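Beta-galactosidase (Bacillus circulans, PDB 4MAD) probably hydrolyses terminal non-reducing beta-D-galactose residues of beta-D-galactosides, as a family 35 glycoside hydrolase with a (beta/alpha)8-barrel. Local coordinates at residues A[15-20]-A[193-198]; A[154-157]-A[162-165]; A[166-171]-A[187-192]. All coordinates share one frame; numbering follows the deposited sequence.

Contact 1. Residues A[15-20]-A[193-198]; sequences MSQLTY and VGNELL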
loop_
_atom_site.group_PDB
_atom_site.type_symbol
_atom_site.label_atom_id
_atom_site.label_comp_id
_atom_site.label_asym_id
_atom_site.label_seq_id
_atom_site.Cartn_x
_atom_site.Cartn_y
_atom_site.Cartn_z
ATOM N N MET A 15 30.056 6.171 19.642
ATOM C CA MET A 15 28.889 5.824 18.866
ATOM C C MET A 15 28.543 6.965 17.958
ATOM O O MET A 15 28.675 8.101 18.339
ATOM C CB MET A 15 27.689 5.548 19.781
ATOM C CG MET A 15 27.767 4.285 20.546
ATOM S SD MET A 15 27.839 2.797 19.627
ATOM C CE MET A 15 27.409 1.621 20.875
ATOM N N SER A 16 28.120 6.672 16.747
ATOM C CA SER A 16 27.730 7.734 15.840
ATOM C C SER A 16 26.428 8.406 16.249
ATOM O O SER A 16 25.557 7.756 16.756
ATOM C CB SER A 16 27.572 7.195 14.459
ATOM O OG SER A 16 28.814 6.810 13.981
ATOM N N GLN A 17 26.341 9.709 16.079
ATOM C CA GLN A 17 25.103 10.430 16.315
ATOM C C GLN A 17 24.885 11.514 15.279
ATOM O O GLN A 17 25.751 12.308 15.081
ATOM C CB GLN A 17 25.119 11.085 17.679
ATOM C CG GLN A 17 23.930 11.973 17.920
ATOM C CD GLN A 17 23.924 12.653 19.270
ATOM O OE1 GLN A 17 24.870 12.625 19.983
ATOM N NE2 GLN A 17 22.844 13.237 19.601
ATOM N N LEU A 18 23.714 11.576 14.672
ATOM C CA LEU A 18 23.381 12.669 13.798
ATOM C C LEU A 18 22.825 13.815 14.587
ATOM O O LEU A 18 21.900 13.655 15.287
ATOM C CB LEU A 18 22.323 12.255 12.774
ATOM C CG LEU A 18 21.905 13.320 11.770
ATOM C CD1 LEU A 18 22.992 13.602 10.764
ATOM C CD2 LEU A 18 20.626 12.984 11.082
ATOM N N THR A 19 23.418 14.974 14.417
ATOM C CA THR A 19 22.940 16.191 15.065
ATOM C C THR A 19 23.004 17.321 14.073
ATOM O O THR A 19 23.306 17.116 12.954
ATOM C CB THR A 19 23.790 16.602 16.278
ATOM O OG1 THR A 19 25.080 16.955 15.833
ATOM C CG2 THR A 19 23.909 15.507 17.221
ATOM N N TYR A 20 22.633 18.498 14.504
ATOM C CA TYR A 20 22.810 19.643 13.665
ATOM C C TYR A 20 22.894 20.979 14.313
ATOM O O TYR A 20 22.219 21.254 15.266
ATOM C CB TYR A 20 21.598 19.878 12.746
ATOM C CG TYR A 20 20.319 20.186 13.434
ATOM C CD1 TYR A 20 19.935 21.480 13.705
ATOM C CD2 TYR A 20 19.484 19.188 13.807
ATOM C CE1 TYR A 20 18.753 21.747 14.319
ATOM C CE2 TYR A 20 18.335 19.434 14.457
ATOM C CZ TYR A 20 17.971 20.719 14.708
ATOM O OH TYR A 20 16.840 20.951 15.318
ATOM N N VAL A 193 13.820 5.002 22.314
ATOM C CA VAL A 193 15.079 5.061 21.583
ATOM C C VAL A 193 16.265 5.570 22.390
ATOM O O VAL A 193 16.239 5.490 23.583
ATOM C CB VAL A 193 14.937 5.706 20.204
ATOM C CG1 VAL A 193 13.817 5.057 19.452
ATOM C CG2 VAL A 193 14.784 7.152 20.303
ATOM N N GLY A 194 17.288 6.066 21.695
ATOM C CA GLY A 194 18.449 6.665 22.312
ATOM C C GLY A 194 18.483 8.140 21.988
ATOM O O GLY A 194 17.502 8.803 22.035
ATOM N N ASN A 195 19.636 8.614 21.592
ATOM C CA ASN A 195 19.813 9.998 21.230
ATOM C C ASN A 195 19.692 10.274 19.743
ATOM O O ASN A 195 20.181 11.223 19.293
ATOM C CB ASN A 195 21.127 10.557 21.747
ATOM C CG ASN A 195 22.291 9.825 21.234
ATOM O OD1 ASN A 195 22.201 9.083 20.314
ATOM N ND2 ASN A 195 23.416 10.053 21.832
ATOM N N GLU A 196 19.017 9.429 19.014
ATOM C CA GLU A 196 18.853 9.605 17.597
ATOM C C GLU A 196 18.047 10.859 17.315
ATOM O O GLU A 196 17.308 11.276 18.125
ATOM C CB GLU A 196 18.167 8.392 16.985
ATOM C CG GLU A 196 18.995 7.154 16.913
ATOM C CD GLU A 196 19.223 6.474 18.231
ATOM O OE1 GLU A 196 18.373 6.484 19.080
ATOM O OE2 GLU A 196 20.290 5.951 18.406
ATOM N N LEU A 197 18.272 11.466 16.172
ATOM C CA LEU A 197 17.559 12.662 15.823
ATOM C C LEU A 197 16.086 12.342 15.506
ATOM O O LEU A 197 15.815 11.497 14.732
ATOM C CB LEU A 197 18.220 13.357 14.636
ATOM C CG LEU A 197 17.478 14.574 14.147
ATOM C CD1 LEU A 197 17.295 15.618 15.145
ATOM C CD2 LEU A 197 18.059 15.128 12.969
ATOM N N LEU A 198 15.173 13.056 16.138
ATOM C CA LEU A 198 13.748 12.936 15.897
ATOM C C LEU A 198 13.251 14.100 15.078
ATOM O O LEU A 198 13.679 15.168 15.265
ATOM C CB LEU A 198 12.979 12.937 17.216
ATOM C CG LEU A 198 13.222 11.803 18.187
ATOM C CD1 LEU A 198 12.196 11.760 19.300
ATOM C CD2 LEU A 198 13.311 10.526 17.520
#
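Gln17 meets Asn195 through stacked side-chain amides. Gln17 is stretched out beyond CG, with that atom anti to the backbone N (chi1 174°), and this carries its amide across to the loop before strand 197-202. The amides stack face on face, planes 16° apart, with CD of Gln17 3.7 Å from ND2 of Asn195. OE1 of Gln17 is 3.5 Å from Asn195 ND2, but the angle is too poor for a hydrogen bond.

Leu18 comes next and turns to apolar contact. Its CD2 branch reaches CD2 of Leu197 at 3.8 Å. The carbonyl O of Leu18 also lies 3.7 Å from Leu197 CB, so backbone and side chain both touch the same leucine. Leu18 also packs on Phe24 of strand 24-26, the strand that pairs with strand 18-20.

Tyr20 then swings its ring back. Its CG sits between the backbone N and the carbonyl carbon (chi1 63°), which lets the ring edge come near. CE2 of Tyr20 lies 4.0 Å from CD1 of Leu197, with the methyl close to the ring plane. Leu197 thus forks, one methyl to Leu18 and one to Tyr20. The Tyr20 ring also meets the ring of Phe218.

The contact sets strand 18-20, an outer strand of a small antiparallel sheet, against the start of barrel strand 197-202. Glu196 faces the other way. Its OE1 accepts the backbone N of Gly194 at 2.9 Å and so ties the turn from within.

The join is mainly apolar contact and amide stacking. Asn195 OD1 is buried here with no partner in the model, which probably costs some of what the stack and the leucine contacts gain.

Contact 2. Residues A[154-157]-A[162-165]; sequences PLLS and PIIA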
loop_
_atom_site.group_PDB
_atom_site.type_symbol
_atom_site.label_atom_id
_atom_site.label_comp_id
_atom_site.label_asym_id
_atom_site.label_seq_id
_atom_site.Cartn_x
_atom_site.Cartn_y
_atom_site.Cartn_z
ATOM N N PRO A 154 18.356 -2.655 18.869
ATOM C CA PRO A 154 19.717 -3.070 18.575
ATOM C C PRO A 154 20.238 -2.340 17.352
ATOM O O PRO A 154 21.425 -2.340 17.133
ATOM C CB PRO A 154 19.550 -4.514 18.217
ATOM C CG PRO A 154 18.418 -4.917 18.848
ATOM C CD PRO A 154 17.469 -3.798 18.793
ATOM N N LEU A 155 19.341 -1.795 16.548
ATOM C CA LEU A 155 19.708 -1.183 15.274
ATOM C C LEU A 155 19.927 0.321 15.286
ATOM O O LEU A 155 20.360 0.894 14.320
ATOM C CB LEU A 155 18.737 -1.598 14.183
ATOM C CG LEU A 155 18.630 -3.069 13.848
ATOM C CD1 LEU A 155 17.436 -3.279 13.021
ATOM C CD2 LEU A 155 19.899 -3.588 13.195
ATOM N N LEU A 156 19.665 0.916 16.424
ATOM C CA LEU A 156 19.898 2.308 16.644
ATOM C C LEU A 156 21.380 2.671 16.606
ATOM O O LEU A 156 22.210 1.949 17.044
ATOM C CB LEU A 156 19.249 2.764 17.938
ATOM C CG LEU A 156 17.762 2.533 18.083
ATOM C CD1 LEU A 156 17.363 2.716 19.500
ATOM C CD2 LEU A 156 16.949 3.441 17.187
ATOM N N SER A 157 21.683 3.831 16.082
ATOM C CA SER A 157 23.042 4.251 16.006
ATOM C C SER A 157 23.660 4.317 17.398
ATOM O O SER A 157 24.800 4.018 17.573
ATOM C CB SER A 157 23.188 5.562 15.299
ATOM O OG SER A 157 22.574 6.589 15.984
ATOM N N PRO A 162 22.640 1.199 12.220
ATOM C CA PRO A 162 22.606 2.188 11.161
ATOM C C PRO A 162 21.511 3.230 11.230
ATOM O O PRO A 162 21.486 4.106 10.432
ATOM C CB PRO A 162 22.368 1.326 9.940
ATOM C CG PRO A 162 21.602 0.259 10.397
ATOM C CD PRO A 162 21.994 -0.027 11.786
ATOM N N ILE A 163 20.626 3.094 12.179
ATOM C CA ILE A 163 19.505 4.007 12.245
ATOM C C ILE A 163 19.861 5.294 12.949
ATOM O O ILE A 163 19.950 5.335 14.143
ATOM C CB ILE A 163 18.337 3.422 13.053
ATOM C CG1 ILE A 163 17.784 2.149 12.454
ATOM C CG2 ILE A 163 17.277 4.407 13.168
ATOM C CD1 ILE A 163 16.741 1.535 13.243
ATOM N N ILE A 164 20.025 6.335 12.175
ATOM C CA ILE A 164 20.377 7.656 12.663
ATOM C C ILE A 164 19.250 8.676 12.962
ATOM O O ILE A 164 19.438 9.606 13.672
ATOM C CB ILE A 164 21.402 8.298 11.707
ATOM C CG1 ILE A 164 20.817 8.429 10.344
ATOM C CG2 ILE A 164 22.586 7.456 11.595
ATOM C CD1 ILE A 164 21.588 9.208 9.466
ATOM N N ALA A 165 18.092 8.473 12.376
ATOM C CA ALA A 165 16.977 9.347 12.618
ATOM C C ALA A 165 15.620 8.676 12.493
ATOM O O ALA A 165 15.451 7.736 11.833
ATOM C CB ALA A 165 17.039 10.500 11.767
HETATM O O HOH W 1 21.850 9.524 15.232
#
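Ile163 sets its two branches against Leu155 and Leu156 through one torsion. CG1 is anti to the carbonyl carbon and beside the backbone N (chi1 -61°), which lays it over the Leu155 carbonyl and brings CD1 to 3.8 Å from Leu155 CB. The same torsion sends CG2 the other way, to 4.1 Å from CD2 of Leu156. Leu156 starts away from the strand, and only its end bends back.

The backbones add a single bridge between Leu156 and Ile163. Ile163 N donates to Leu155 O at 3.1 Å, almost straight (164°) and in the carbonyl plane. Ser157 N donates to Ile163 O at 3.0 Å. This second donor stands well above the carbonyl plane. OG of Ser157 is 3.4 Å from Ile163 O, a weak hydrogen bond at best, since its proton has another acceptor within reach. A water joins Ser157 OG to Ile164 O, and it gives a proton to that carbonyl.

With the side chain of Ile163 cut back to an alanine, Leu155 CB and CD2 of Leu156 would probably lose their apolar partners, leaving a gap beside the bridge.

The contact closes a loop of four residues within the connection from helix 135-152 to barrel strand 163-167. Leu155 and Pro162 both rest on helix 87-97, while the strand pairs with strand 100-104. Pro162 N lies close to Leu155 O but has no proton to give. That carbonyl takes the N-H of Ile163, and Ile163 O takes that of Ser157, so these buried peptide groups are paired beside the apolar side chains.

Contact 3. Residues A[166-171]-A[187-192]; sequences LQIENE and DGIKKR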
loop_
_atom_site.group_PDB
_atom_site.type_symbol
_atom_site.label_atom_id
_atom_site.label_comp_id
_atom_site.label_asym_id
_atom_site.label_seq_id
_atom_site.Cartn_x
_atom_site.Cartn_y
_atom_site.Cartn_z
ATOM N N LEU A 166 14.675 9.242 13.175
ATOM C CA LEU A 166 13.332 8.769 13.076
ATOM C C LEU A 166 12.291 9.884 12.991
ATOM O O LEU A 166 12.440 10.886 13.618
ATOM C CB LEU A 166 13.039 7.902 14.266
ATOM C CG LEU A 166 13.904 6.693 14.503
ATOM C CD1 LEU A 166 14.910 7.022 15.535
ATOM C CD2 LEU A 166 13.084 5.550 14.950
ATOM N N GLN A 167 11.242 9.646 12.222
ATOM C CA GLN A 167 10.169 10.615 12.082
ATOM C C GLN A 167 9.074 10.367 13.092
ATOM O O GLN A 167 8.766 9.273 13.334
ATOM C CB GLN A 167 9.547 10.552 10.711
ATOM C CG GLN A 167 8.706 11.734 10.380
ATOM C CD GLN A 167 8.075 11.664 9.031
ATOM O OE1 GLN A 167 7.044 11.041 8.867
ATOM N NE2 GLN A 167 8.679 12.282 8.067
ATOM N N ILE A 168 8.506 11.425 13.625
ATOM C CA ILE A 168 7.476 11.309 14.593
ATOM C C ILE A 168 6.121 11.148 13.997
ATOM O O ILE A 168 5.579 10.132 14.144
ATOM C CB ILE A 168 7.545 12.367 15.681
ATOM C CG1 ILE A 168 8.791 12.106 16.529
ATOM C CG2 ILE A 168 6.315 12.298 16.507
ATOM C CD1 ILE A 168 9.228 13.194 17.299
ATOM N N GLU A 169 5.531 12.049 13.296
ATOM C CA GLU A 169 4.250 11.419 12.841
ATOM C C GLU A 169 4.551 11.373 11.351
ATOM O O GLU A 169 5.620 11.262 10.930
ATOM C CB GLU A 169 3.049 12.263 13.232
ATOM C CG GLU A 169 1.889 11.563 13.860
ATOM C CD GLU A 169 0.741 11.426 12.905
ATOM O OE1 GLU A 169 0.821 11.873 11.780
ATOM O OE2 GLU A 169 -0.237 10.837 13.292
ATOM N N ASN A 170 3.505 11.399 10.599
ATOM C CA ASN A 170 3.608 11.878 9.243
ATOM C C ASN A 170 2.730 12.933 8.650
ATOM O O ASN A 170 1.556 12.789 8.619
ATOM C CB ASN A 170 3.437 10.567 8.507
ATOM C CG ASN A 170 3.782 10.676 7.043
ATOM O OD1 ASN A 170 4.905 10.648 6.700
ATOM N ND2 ASN A 170 2.803 10.838 6.206
ATOM N N GLU A 171 3.335 14.033 8.240
ATOM C CA GLU A 171 2.573 15.097 7.649
ATOM C C GLU A 171 1.327 15.404 8.515
ATOM O O GLU A 171 0.247 15.511 8.021
ATOM C CB GLU A 171 2.200 14.747 6.208
ATOM C CG GLU A 171 3.309 14.854 5.224
ATOM C CD GLU A 171 2.882 14.878 3.740
ATOM O OE1 GLU A 171 1.860 14.270 3.428
ATOM O OE2 GLU A 171 3.595 15.492 2.939
ATOM N N ASP A 187 7.390 12.054 23.010
ATOM C CA ASP A 187 7.867 11.528 24.263
ATOM C C ASP A 187 7.897 10.023 24.282
ATOM O O ASP A 187 8.799 9.425 24.809
ATOM C CB ASP A 187 7.059 12.062 25.427
ATOM C CG ASP A 187 7.247 13.550 25.636
ATOM O OD1 ASP A 187 8.129 14.157 25.052
ATOM O OD2 ASP A 187 6.460 14.099 26.385
ATOM N N GLY A 188 6.869 9.429 23.711
ATOM C CA GLY A 188 6.799 8.006 23.605
ATOM C C GLY A 188 7.886 7.393 22.754
ATOM O O GLY A 188 8.429 6.402 23.113
ATOM N N ILE A 189 8.183 7.979 21.609
ATOM C CA ILE A 189 9.297 7.520 20.798
ATOM C C ILE A 189 10.631 7.766 21.505
ATOM O O ILE A 189 11.520 6.947 21.481
ATOM C CB ILE A 189 9.280 8.142 19.392
ATOM C CG1 ILE A 189 8.114 7.572 18.619
ATOM C CG2 ILE A 189 10.514 7.859 18.646
ATOM C CD1 ILE A 189 7.796 8.274 17.412
ATOM N N LYS A 190 10.728 8.911 22.148
ATOM C CA LYS A 190 11.991 9.276 22.734
ATOM C C LYS A 190 12.411 8.259 23.756
ATOM O O LYS A 190 13.508 7.816 23.763
ATOM C CB LYS A 190 11.913 10.651 23.346
ATOM C CG LYS A 190 13.191 11.248 23.787
ATOM C CD LYS A 190 14.357 10.805 22.960
ATOM C CE LYS A 190 15.432 10.115 23.770
ATOM N NZ LYS A 190 16.102 11.076 24.661
ATOM N N LYS A 191 11.479 7.855 24.572
ATOM C CA LYS A 191 11.736 6.912 25.641
ATOM C C LYS A 191 12.115 5.535 25.218
ATOM O O LYS A 191 12.735 4.821 25.952
ATOM C CB LYS A 191 10.590 6.907 26.633
ATOM C CG LYS A 191 9.447 6.078 26.285
ATOM C CD LYS A 191 8.408 6.159 27.375
ATOM C CE LYS A 191 7.739 7.514 27.365
ATOM N NZ LYS A 191 7.119 7.868 28.663
ATOM N N ARG A 192 11.687 5.169 24.035
ATOM C CA ARG A 192 11.980 3.886 23.446
ATOM C C ARG A 192 13.228 3.855 22.558
ATOM O O ARG A 192 13.627 2.833 22.124
ATOM C CB ARG A 192 10.775 3.430 22.636
ATOM C CG ARG A 192 9.515 3.231 23.444
ATOM C CD ARG A 192 8.382 2.772 22.582
ATOM N NE ARG A 192 7.206 2.358 23.298
ATOM C CZ ARG A 192 6.268 3.182 23.714
ATOM N NH1 ARG A 192 6.381 4.463 23.544
ATOM N NH2 ARG A 192 5.213 2.726 24.328
#
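Ile168 and Ile189 form the tight part of this contact. CG1 of Ile168 meets the terminal CD1 of Ile189 at 4.1 Å, and the two side chains lie aslant. Ile189 points toward the chain just past strand 163-167. Its CG1 is anti to the carbonyl carbon (chi1 -69°), and the extended chain beyond carries CD1 forward. That methyl is also 4.2 Å from Ile168 CA and 4.3 Å from the carbonyl O of Gln167. One methyl thus covers the backbone where the strand ends. Leu198 of the next strand touches both isoleucines, and Phe145 of helix 135-152 covers Ile189 as well.

This is the helix-on-sheet packing of a beta-alpha-beta unit. Strand 163-167 is the fourth strand of the (beta/alpha)8-barrel, helix 179-192 follows it, and strand 197-202 lies next in the sheet.

Lys190 and Lys191 make the solvent side of the helix. Both are exposed and make no contact with the strand. Arg192 is held against helix 135-152 instead, packed on Phe145 and Phe149, and its NH2 forms a salt bridge with Asp146. Its NH1 donates to Gly188 O at 2.9 Å. The donor lies well above that carbonyl plane, so the bond is not aimed at a lone pair.

Past Ile168 the loop after strand 163-167 runs away from helix 187-192, and its side chains turn polar. Glu169 OE1 accepts the backbone N of Asn170 at 3.0 Å and also forms a salt bridge with Arg131. Its OE2 bonds Tyr181 OH. Asn170 OD1 bonds Tyr66 OH. Asn170 and Glu171 are consistent with the Asn-Glu pair of clan GH-A, in which the glutamate, here the predicted proton donor, follows the C-terminal end of strand four.

Each contact has one segment on barrel strand 163-167 or its neighbour 197-202. Contacts 1 and 2 have centres about 8 Å apart. Ser157 OG of contact 2 lies within weak hydrogen-bonding reach of Ser16 O and Glu196 OE2 of contact 1, and its one proton cannot serve both. Contact 3 is about 13 Å from contact 1 and about 14 Å from contact 2, between centres. Leu197 O lies 3.0 Å from Leu166 N, a probable hydrogen bond joining contacts 1 and 3. Contact 2 holds the start of strand 163-167 and contact 3 its end. Only contact 3 reaches the predicted catalytic site: it contains Glu171, and the Gln167 side chain is about 5 Å from that of Glu247, the predicted nucleophile.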